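Local coordinates for ribosomal-protein-serine acetyltransferase, putative (Vibrio cholerae O1 biovar eltor, PDB 2FCK) that is of unproven function but belongs to the GNAT acetyltransferase family and may transfer acetyl groups to the N-terminal serine or alanine of proteins, at residues R14-L19 / Q79-V84; E26-C31 / Q52-F57; H39-W44 / P141-S146. All blocks are in the same frame, centred on the assembly; numbering follows the deposited sequence. Where two conformers were deposited one is given.

Interaction 1 of 3, residues R14-L19 / Q79-V84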
loop_
_atom_site.group_PDB
_atom_site.type_symbol
_atom_site.label_atom_id
_atom_site.label_comp_id
_atom_site.label_asym_id
_atom_site.label_seq_id
_atom_site.Cartn_x
_atom_site.Cartn_y
_atom_site.Cartn_z
ATOM N N ARG A 14 -1.383 16.075 -26.514
ATOM C CA ARG A 14 -0.199 15.644 -27.262
ATOM C C ARG A 14 0.176 14.159 -27.132
ATOM O O ARG A 14 0.999 13.664 -27.918
ATOM C CB ARG A 14 0.992 16.516 -26.887
ATOM C CG ARG A 14 0.779 18.027 -27.156
ATOM C CD ARG A 14 1.998 18.782 -26.729
ATOM N NE ARG A 14 2.198 18.739 -25.279
ATOM C CZ ARG A 14 3.229 19.298 -24.654
ATOM N NH1 ARG A 14 3.335 19.228 -23.329
ATOM N NH2 ARG A 14 4.153 19.968 -25.367
ATOM N N LEU A 15 -0.449 13.468 -26.176
ATOM C CA LEU A 15 0.005 12.130 -25.723
ATOM C C LEU A 15 -1.096 11.084 -25.673
ATOM O O LEU A 15 -2.285 11.401 -25.486
ATOM C CB LEU A 15 0.711 12.207 -24.326
ATOM C CG LEU A 15 1.822 13.224 -24.178
ATOM C CD1 LEU A 15 2.275 13.308 -22.678
ATOM C CD2 LEU A 15 2.983 12.930 -25.158
ATOM N N GLN A 16 -0.679 9.826 -25.824
ATOM C CA GLN A 16 -1.586 8.701 -25.777
ATOM C C GLN A 16 -0.985 7.745 -24.765
ATOM O O GLN A 16 0.142 7.272 -24.962
ATOM C CB GLN A 16 -1.652 8.044 -27.161
ATOM C CG GLN A 16 -2.521 6.844 -27.223
ATOM C CD GLN A 16 -2.298 6.079 -28.524
ATOM O OE1 GLN A 16 -1.151 5.781 -28.901
ATOM N NE2 GLN A 16 -3.381 5.827 -29.241
ATOM N N LEU A 17 -1.735 7.481 -23.699
ATOM C CA LEU A 17 -1.291 6.603 -22.619
ATOM C C LEU A 17 -2.020 5.272 -22.839
ATOM O O LEU A 17 -3.250 5.245 -22.800
ATOM C CB LEU A 17 -1.670 7.196 -21.235
ATOM C CG LEU A 17 -0.724 8.261 -20.655
ATOM C CD1 LEU A 17 -0.631 9.522 -21.567
ATOM C CD2 LEU A 17 -1.285 8.635 -19.299
ATOM N N ARG A 18 -1.277 4.174 -23.003
ATOM C CA ARG A 18 -1.882 2.874 -23.327
ATOM C C ARG A 18 -0.904 1.737 -23.067
ATOM O O ARG A 18 0.294 1.968 -22.855
ATOM C CB ARG A 18 -2.284 2.852 -24.813
ATOM C CG ARG A 18 -1.125 3.147 -25.808
ATOM C CD ARG A 18 -1.541 2.714 -27.211
ATOM N NE ARG A 18 -0.553 3.046 -28.227
ATOM C CZ ARG A 18 0.460 2.255 -28.565
ATOM N NH1 ARG A 18 0.655 1.113 -27.908
ATOM N NH2 ARG A 18 1.294 2.630 -29.531
ATOM N N LEU A 19 -1.412 0.503 -23.138
ATOM C CA LEU A 19 -0.542 -0.656 -23.041
ATOM C C LEU A 19 0.450 -0.614 -24.182
ATOM O O LEU A 19 0.063 -0.471 -25.369
ATOM C CB LEU A 19 -1.336 -1.943 -23.223
ATOM C CG LEU A 19 -1.786 -2.528 -21.917
ATOM C CD1 LEU A 19 -2.658 -3.754 -22.239
ATOM C CD2 LEU A 19 -0.635 -2.910 -20.948
ATOM N N GLN A 79 1.412 12.412 -32.432
ATOM C CA GLN A 79 1.676 12.660 -33.860
ATOM C C GLN A 79 2.631 11.597 -34.430
ATOM O O GLN A 79 2.337 10.955 -35.431
ATOM C CB GLN A 79 2.186 14.093 -34.049
ATOM C CG GLN A 79 1.031 15.088 -34.282
ATOM C CD GLN A 79 1.421 16.553 -34.097
ATOM O OE1 GLN A 79 2.615 16.902 -34.054
ATOM N NE2 GLN A 79 0.407 17.424 -33.983
ATOM N N THR A 80 3.744 11.371 -33.744
ATOM C CA THR A 80 4.804 10.510 -34.237
ATOM C C THR A 80 4.668 9.048 -33.804
ATOM O O THR A 80 5.322 8.172 -34.363
ATOM C CB THR A 80 6.142 11.023 -33.728
ATOM O OG1 THR A 80 6.148 10.988 -32.283
ATOM C CG2 THR A 80 6.392 12.458 -34.213
ATOM N N GLN A 81 3.837 8.796 -32.786
ATOM C CA GLN A 81 3.748 7.494 -32.107
ATOM C C GLN A 81 5.070 7.036 -31.448
ATOM O O GLN A 81 5.276 5.839 -31.204
ATOM C CB GLN A 81 3.123 6.418 -32.994
ATOM C CG GLN A 81 1.606 6.472 -33.061
ATOM C CD GLN A 81 0.927 5.989 -31.788
ATOM O OE1 GLN A 81 0.325 6.777 -31.050
ATOM N NE2 GLN A 81 1.015 4.706 -31.530
ATOM N N THR A 82 5.960 7.970 -31.125
ATOM C CA THR A 82 7.159 7.524 -30.437
ATOM C C THR A 82 6.913 7.384 -28.966
ATOM O O THR A 82 6.179 8.156 -28.391
ATOM C CB THR A 82 8.431 8.311 -30.744
ATOM O OG1 THR A 82 8.868 9.109 -29.652
ATOM C CG2 THR A 82 8.302 9.103 -31.997
ATOM N N LEU A 83 7.510 6.347 -28.397
ATOM C CA LEU A 83 7.400 6.113 -26.962
ATOM C C LEU A 83 8.319 7.037 -26.208
ATOM O O LEU A 83 9.535 7.026 -26.434
ATOM C CB LEU A 83 7.787 4.663 -26.687
ATOM C CG LEU A 83 7.751 4.157 -25.256
ATOM C CD1 LEU A 83 6.330 4.184 -24.684
ATOM C CD2 LEU A 83 8.346 2.722 -25.258
ATOM N N VAL A 84 7.771 7.819 -25.278
ATOM C CA VAL A 84 8.592 8.819 -24.536
ATOM C C VAL A 84 8.852 8.471 -23.085
ATOM O O VAL A 84 9.673 9.112 -22.402
ATOM C CB VAL A 84 7.991 10.273 -24.599
ATOM C CG1 VAL A 84 7.728 10.669 -26.039
ATOM C CG2 VAL A 84 6.740 10.388 -23.764
HETATM O O HOH W 1 1.731 14.839 -30.230
#
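Arg18, reaching out from the strand at 15-18, meets Gln81 at the surface, with Gln16 beside them as the third partner. The arginine begins at CB with CG set between its own backbone N and carbonyl carbon (chi1 56°), then runs straight through CD to NE. NE gives a hydrogen bond of 2.9 Å to Gln16 OE1, two residues back along the strand; it lies well above the plane of that amide rather than on a lone pair, although OE1 is close to the guanidinium plane. NH1 donates in turn to the backbone oxygen of the next residue, Leu19 O, at 3.1 Å. This places the contact in the GNAT sheet: strand 71-77 pairs with both 15-18 and 83-93, and the turn at 79-82 carries Gln81 back toward strand 15-18. NH2, at the tip, forms a salt bridge with Glu24, while Phe76 offers its ring for a cation-pi contact. As modelled, Arg18 NH2 lies 2.9 Å from Gln81 NE2, at the guanidinium edge, and Gln16 OE1 lies 2.8 Å from Gln81 OE1; the Gln81 amide is probably turned over, and whether either pair is a hydrogen bond stays undecided. The Gln16 amide stands almost square to the Gln81 amide, and Gln16 NE2 is hydrogen-bonded to Gln9. A water donates to Arg14 O at 2.7 Å and accepts from Gln79 N at 3.3 Å.

Interaction 2 of 3, residues E26-C31 / Q52-F57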
loop_
_atom_site.group_PDB
_atom_site.type_symbol
_atom_site.label_atom_id
_atom_site.label_comp_id
_atom_site.label_asym_id
_atom_site.label_seq_id
_atom_site.Cartn_x
_atom_site.Cartn_y
_atom_site.Cartn_z
ATOM N N GLU A 26 11.042 -3.165 -29.843
ATOM C CA GLU A 26 12.048 -2.317 -30.467
ATOM C C GLU A 26 11.943 -0.860 -29.991
ATOM O O GLU A 26 12.970 -0.238 -29.677
ATOM C CB GLU A 26 11.976 -2.457 -31.993
ATOM C CG GLU A 26 12.444 -1.268 -32.825
ATOM C CD GLU A 26 12.529 -1.596 -34.329
ATOM O OE1 GLU A 26 11.885 -0.875 -35.132
ATOM O OE2 GLU A 26 13.224 -2.583 -34.682
ATOM N N GLU A 27 10.713 -0.340 -29.950
ATOM C CA GLU A 27 10.416 1.008 -29.495
ATOM C C GLU A 27 10.798 1.222 -28.020
ATOM O O GLU A 27 11.278 2.287 -27.631
ATOM C CB GLU A 27 8.929 1.314 -29.696
ATOM C CG GLU A 27 8.539 1.575 -31.159
ATOM C CD GLU A 27 8.237 0.316 -31.988
ATOM O OE1 GLU A 27 8.737 -0.797 -31.680
ATOM O OE2 GLU A 27 7.495 0.459 -32.984
ATOM N N LEU A 28 10.588 0.195 -27.204
ATOM C CA LEU A 28 10.947 0.274 -25.785
ATOM C C LEU A 28 12.477 0.245 -25.620
ATOM O O LEU A 28 13.040 0.961 -24.790
ATOM C CB LEU A 28 10.288 -0.871 -25.015
ATOM C CG LEU A 28 10.640 -0.932 -23.515
ATOM C CD1 LEU A 28 10.278 0.367 -22.810
ATOM C CD2 LEU A 28 9.959 -2.130 -22.832
ATOM N N VAL A 29 13.134 -0.609 -26.397
ATOM C CA VAL A 29 14.601 -0.661 -26.421
ATOM C C VAL A 29 15.199 0.698 -26.823
ATOM O O VAL A 29 16.063 1.208 -26.095
ATOM C CB VAL A 29 15.113 -1.795 -27.342
ATOM C CG1 VAL A 29 16.565 -1.563 -27.751
ATOM C CG2 VAL A 29 14.964 -3.113 -26.631
ATOM N N GLN A 30 14.712 1.293 -27.914
ATOM C CA GLN A 30 15.120 2.646 -28.335
ATOM C C GLN A 30 14.972 3.649 -27.195
ATOM O O GLN A 30 15.871 4.459 -26.973
ATOM C CB GLN A 30 14.366 3.170 -29.569
ATOM C CG GLN A 30 14.572 4.712 -29.858
ATOM C CD GLN A 30 13.934 5.247 -31.149
ATOM O OE1 GLN A 30 13.963 4.579 -32.168
ATOM N NE2 GLN A 30 13.387 6.478 -31.105
ATOM N N CYS A 31 13.853 3.591 -26.480
ATOM C CA CYS A 31 13.576 4.580 -25.451
ATOM C C CYS A 31 14.641 4.555 -24.342
ATOM O O CYS A 31 15.051 5.607 -23.844
ATOM C CB CYS A 31 12.168 4.398 -24.885
ATOM S SG CYS A 31 11.661 5.663 -23.717
ATOM N N GLN A 52 14.668 -9.060 -26.202
ATOM C CA GLN A 52 13.976 -10.148 -25.511
ATOM C C GLN A 52 13.623 -9.788 -24.069
ATOM O O GLN A 52 12.571 -10.180 -23.555
ATOM C CB GLN A 52 14.778 -11.455 -25.573
ATOM C CG GLN A 52 13.896 -12.682 -25.409
ATOM C CD GLN A 52 14.666 -13.991 -25.472
ATOM O OE1 GLN A 52 15.633 -14.200 -24.725
ATOM N NE2 GLN A 52 14.228 -14.893 -26.352
ATOM N N GLU A 53 14.506 -9.040 -23.414
ATOM C CA GLU A 53 14.192 -8.439 -22.118
ATOM C C GLU A 53 13.040 -7.425 -22.220
ATOM O O GLU A 53 12.160 -7.406 -21.368
ATOM C CB GLU A 53 15.429 -7.794 -21.495
ATOM C CG GLU A 53 15.984 -8.570 -20.304
ATOM C CD GLU A 53 15.026 -8.561 -19.094
ATOM O OE1 GLU A 53 15.245 -9.361 -18.143
ATOM O OE2 GLU A 53 14.046 -7.763 -19.097
ATOM N N ALA A 54 13.042 -6.631 -23.286
ATOM C CA ALA A 54 11.942 -5.692 -23.571
ATOM C C ALA A 54 10.617 -6.468 -23.749
ATOM O O ALA A 54 9.610 -6.154 -23.108
ATOM C CB ALA A 54 12.263 -4.855 -24.812
ATOM N N GLU A 55 10.639 -7.487 -24.602
ATOM C CA GLU A 55 9.475 -8.357 -24.793
ATOM C C GLU A 55 8.966 -8.910 -23.459
ATOM O O GLU A 55 7.775 -8.843 -23.186
ATOM C CB GLU A 55 9.781 -9.495 -25.767
ATOM C CG GLU A 55 9.862 -9.072 -27.202
ATOM C CD GLU A 55 10.354 -10.162 -28.121
ATOM O OE1 GLU A 55 10.578 -11.313 -27.658
ATOM O OE2 GLU A 55 10.504 -9.863 -29.330
ATOM N N GLN A 56 9.859 -9.441 -22.621
ATOM C CA GLN A 56 9.464 -10.029 -21.331
ATOM C C GLN A 56 8.754 -9.019 -20.395
ATOM O O GLN A 56 7.732 -9.309 -19.736
ATOM C CB GLN A 56 10.694 -10.673 -20.672
ATOM C CG GLN A 56 10.712 -10.633 -19.137
ATOM C CD GLN A 56 11.607 -11.692 -18.503
ATOM O OE1 GLN A 56 12.012 -12.667 -19.158
ATOM N NE2 GLN A 56 11.896 -11.521 -17.210
ATOM N N PHE A 57 9.322 -7.828 -20.350
ATOM C CA PHE A 57 8.747 -6.730 -19.578
ATOM C C PHE A 57 7.366 -6.321 -20.080
ATOM O O PHE A 57 6.461 -6.104 -19.291
ATOM C CB PHE A 57 9.669 -5.520 -19.599
ATOM C CG PHE A 57 9.074 -4.318 -18.905
ATOM C CD1 PHE A 57 9.018 -4.240 -17.508
ATOM C CD2 PHE A 57 8.495 -3.309 -19.650
ATOM C CE1 PHE A 57 8.423 -3.134 -16.877
ATOM C CE2 PHE A 57 7.924 -2.215 -19.033
ATOM C CZ PHE A 57 7.880 -2.121 -17.646
#
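No polar bond passes between Leu28 and Val29 on one helix and Ala54 and Phe57 on the other; the shortest sound one nearby is internal, the 2.9 Å bond from Gln30 N to Glu26 O that closes the turn carrying Leu28 and Val29. In the second helix Phe57 N bonds to Glu53 O at 3.0 Å, spanning Ala54 in the same way. With these backbone groups paired within their own helices, the contact between the helices is apolar. The two short axes approach to 8.8 Å and their directions differ by 110°, so the helices cross steeply and the contact is confined to a small patch. Leu28 points its branch into that patch because CG stands anti to the backbone N (chi1 177°). On Leu28 a single methyl, CD2, makes the contacts: it lies 3.7 Å from Phe57 CD2, meeting the ring obliquely, and 4.1 Å from Ala54 CB. The leucine and the phenylalanine side chains run at about a right angle to each other. One residue on, Val29 uses only one of its methyls, CG2, to touch Ala54 CB at 3.7 Å, so Ala54 CB is touched by methyls of two successive residues, Leu28 and Val29. Beyond the patch, Trp44 stacks on the ring of Phe57 and also touches Leu28. Leu83 and Trp104 bring the central sheet up to Leu28, and Met86 does the same for Phe57. Such a pair of helices, inserted between strand 15-18 and strand 71-77 and packed against the sheet, is the helical pair of the GNAT acetyltransferase fold.

Interaction 3 of 3, residues H39-W44 / P141-S146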
loop_
_atom_site.group_PDB
_atom_site.type_symbol
_atom_site.label_atom_id
_atom_site.label_comp_id
_atom_site.label_asym_id
_atom_site.label_seq_id
_atom_site.Cartn_x
_atom_site.Cartn_y
_atom_site.Cartn_z
ATOM N N HIS A 39 18.691 3.955 -17.674
ATOM C CA HIS A 39 19.172 2.604 -17.395
ATOM C C HIS A 39 19.448 2.404 -15.902
ATOM O O HIS A 39 19.397 1.286 -15.410
ATOM C CB HIS A 39 20.466 2.322 -18.164
ATOM C CG HIS A 39 21.597 3.210 -17.762
ATOM N ND1 HIS A 39 21.760 4.488 -18.264
ATOM C CD2 HIS A 39 22.584 3.029 -16.856
ATOM C CE1 HIS A 39 22.831 5.036 -17.713
ATOM N NE2 HIS A 39 23.349 4.173 -16.859
ATOM N N GLN A 40 19.741 3.468 -15.181
ATOM C CA GLN A 40 20.150 3.266 -13.804
ATOM C C GLN A 40 18.978 3.218 -12.844
ATOM O O GLN A 40 19.142 2.778 -11.708
ATOM C CB GLN A 40 21.134 4.323 -13.367
ATOM C CG GLN A 40 20.555 5.669 -13.144
ATOM C CD GLN A 40 21.640 6.739 -13.074
ATOM O OE1 GLN A 40 22.551 6.672 -12.239
ATOM N NE2 GLN A 40 21.533 7.740 -13.935
ATOM N N TRP A 41 17.811 3.656 -13.309
ATOM C CA TRP A 41 16.615 3.739 -12.488
ATOM C C TRP A 41 15.603 2.652 -12.804
ATOM O O TRP A 41 14.880 2.231 -11.923
ATOM C CB TRP A 41 15.933 5.111 -12.630
ATOM C CG TRP A 41 16.854 6.278 -12.462
ATOM C CD1 TRP A 41 17.124 7.262 -13.391
ATOM C CD2 TRP A 41 17.634 6.601 -11.307
ATOM N NE1 TRP A 41 18.020 8.167 -12.872
ATOM C CE2 TRP A 41 18.357 7.780 -11.598
ATOM C CE3 TRP A 41 17.808 5.997 -10.053
ATOM C CZ2 TRP A 41 19.237 8.376 -10.667
ATOM C CZ3 TRP A 41 18.677 6.588 -9.135
ATOM C CH2 TRP A 41 19.382 7.772 -9.448
ATOM N N VAL A 42 15.476 2.264 -14.073
ATOM C CA VAL A 42 14.496 1.239 -14.419
ATOM C C VAL A 42 15.122 -0.122 -14.055
ATOM O O VAL A 42 16.342 -0.329 -14.197
ATOM C CB VAL A 42 13.983 1.376 -15.889
ATOM C CG1 VAL A 42 12.524 1.068 -15.929
ATOM C CG2 VAL A 42 14.139 2.810 -16.405
ATOM N N ASP A 43 14.307 -1.018 -13.497
ATOM C CA ASP A 43 14.800 -2.265 -12.861
ATOM C C ASP A 43 15.398 -3.302 -13.822
ATOM O O ASP A 43 16.522 -3.769 -13.640
ATOM C CB ASP A 43 13.659 -2.935 -12.069
ATOM C CG ASP A 43 14.126 -3.518 -10.758
ATOM O OD1 ASP A 43 15.001 -2.902 -10.117
ATOM O OD2 ASP A 43 13.604 -4.578 -10.347
ATOM N N TRP A 44 14.595 -3.652 -14.822
ATOM C CA TRP A 44 14.870 -4.652 -15.860
ATOM C C TRP A 44 15.987 -4.333 -16.858
ATOM O O TRP A 44 16.118 -3.204 -17.315
ATOM C CB TRP A 44 13.588 -4.849 -16.633
ATOM C CG TRP A 44 12.787 -3.579 -16.732
ATOM C CD1 TRP A 44 12.047 -2.988 -15.745
ATOM C CD2 TRP A 44 12.647 -2.745 -17.893
ATOM N NE1 TRP A 44 11.440 -1.844 -16.226
ATOM C CE2 TRP A 44 11.800 -1.675 -17.541
ATOM C CE3 TRP A 44 13.160 -2.798 -19.192
ATOM C CZ2 TRP A 44 11.454 -0.672 -18.447
ATOM C CZ3 TRP A 44 12.819 -1.793 -20.090
ATOM C CH2 TRP A 44 11.983 -0.744 -19.709
ATOM N N PRO A 141 16.101 8.683 -3.677
ATOM C CA PRO A 141 16.660 9.993 -3.242
ATOM C C PRO A 141 17.719 10.564 -4.198
ATOM O O PRO A 141 17.972 11.777 -4.196
ATOM C CB PRO A 141 17.322 9.669 -1.889
ATOM C CG PRO A 141 16.645 8.465 -1.404
ATOM C CD PRO A 141 16.284 7.653 -2.624
ATOM N N GLU A 142 18.326 9.712 -5.018
ATOM C CA GLU A 142 19.408 10.177 -5.909
ATOM C C GLU A 142 18.917 10.591 -7.278
ATOM O O GLU A 142 19.708 11.022 -8.107
ATOM C CB GLU A 142 20.448 9.095 -6.096
ATOM C CG GLU A 142 21.104 8.644 -4.849
ATOM C CD GLU A 142 22.508 8.233 -5.158
ATOM O OE1 GLU A 142 23.397 9.107 -5.042
ATOM O OE2 GLU A 142 22.706 7.064 -5.593
ATOM N N ASN A 143 17.622 10.429 -7.524
ATOM C CA ASN A 143 17.014 10.773 -8.800
ATOM C C ASN A 143 16.269 12.107 -8.668
ATOM O O ASN A 143 15.055 12.177 -8.492
ATOM C CB ASN A 143 16.077 9.625 -9.263
ATOM C CG ASN A 143 15.551 9.798 -10.715
ATOM O OD1 ASN A 143 15.002 8.839 -11.315
ATOM N ND2 ASN A 143 15.661 10.980 -11.259
ATOM N N VAL A 144 17.021 13.186 -8.747
ATOM C CA VAL A 144 16.427 14.507 -8.554
ATOM C C VAL A 144 15.381 14.902 -9.619
ATOM O O VAL A 144 14.335 15.443 -9.279
ATOM C CB VAL A 144 17.531 15.576 -8.364
ATOM C CG1 VAL A 144 16.914 16.987 -8.156
ATOM C CG2 VAL A 144 18.431 15.170 -7.187
ATOM N N PRO A 145 15.643 14.634 -10.914
ATOM C CA PRO A 145 14.615 14.964 -11.921
ATOM C C PRO A 145 13.248 14.306 -11.614
ATOM O O PRO A 145 12.218 14.932 -11.829
ATOM C CB PRO A 145 15.232 14.463 -13.234
ATOM C CG PRO A 145 16.754 14.583 -12.984
ATOM C CD PRO A 145 16.871 14.107 -11.538
ATOM N N SER A 146 13.239 13.106 -11.030
ATOM C CA SER A 146 11.961 12.406 -10.756
ATOM C C SER A 146 11.232 13.119 -9.602
ATOM O O SER A 146 9.994 13.222 -9.546
ATOM C CB SER A 146 12.182 10.909 -10.409
ATOM O OG SER A 146 12.845 10.740 -9.149
#
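Trp41 lays its indole on Glu142 and Asn143, joining the loop between the first two helices to the junction of strand 134-139 with helix 144-152. In the GNAT fold this strand and helix make up motif B, which in relatives lies beside acetyl-CoA. The two segments are 97 residues apart at their closest ends. Pro141 leads into the turn, followed by Glu142, whose backbone N is tied to Asp140. Glu142 touches the far end of the indole twice: its carbonyl O approaches Trp41 CH2 obliquely at 3.5 Å, and its CB lies 3.8 Å from the same carbon. Asn143, at the N-cap position of the helix, is the main support. Its CB sits squarely over the six-membered ring of Trp41, 3.6 Å from the centroid and only 9° off the normal, a CH-pi contact. CG anti to the backbone N (chi1 -171°) then swings the amide onto the same face, stacked 18° from the indole plane; the amide atom modelled as OD1 lies over the five-membered ring, 3.2 Å above the plane, and the other lies beyond its NE1 edge. Which end of the amide is oxygen is doubtful, so a bond to Trp41 NE1 cannot be settled. A nitrate about 4 Å from this side chain, probably from the crystallisation liquor, may mark a pocket. The opposite face of the indole is taken by Gln40, with CG over the centre of the ring, so the indole is sandwiched. Val144, Pro145 and Ser146 form the first turn of the helix, where Ser146 OG, in one of its two conformers, donates to Asn143 O at 2.7 Å.

How the interactions relate
From the N terminus, the chain leaves strand 15-18, forms helix 25-33, passes through the loop at 39-44 and enters helix 51-66, where interaction 2 closes the first and shortest loop. Strand 71-77 and the turn after it then bring 79-84 back to 14-19, and interaction 1 closes a wider loop with interaction 2 wholly within it. Interaction 3 starts inside both loops and ends far beyond them at 141-146, so it crosses each. Leu83 packs on Leu28, joining sheet to helices, and Trp44 packs on Phe57 and Leu28, joining the loop of interaction 3 to the helical pair. Interactions 1 and 3 do not touch.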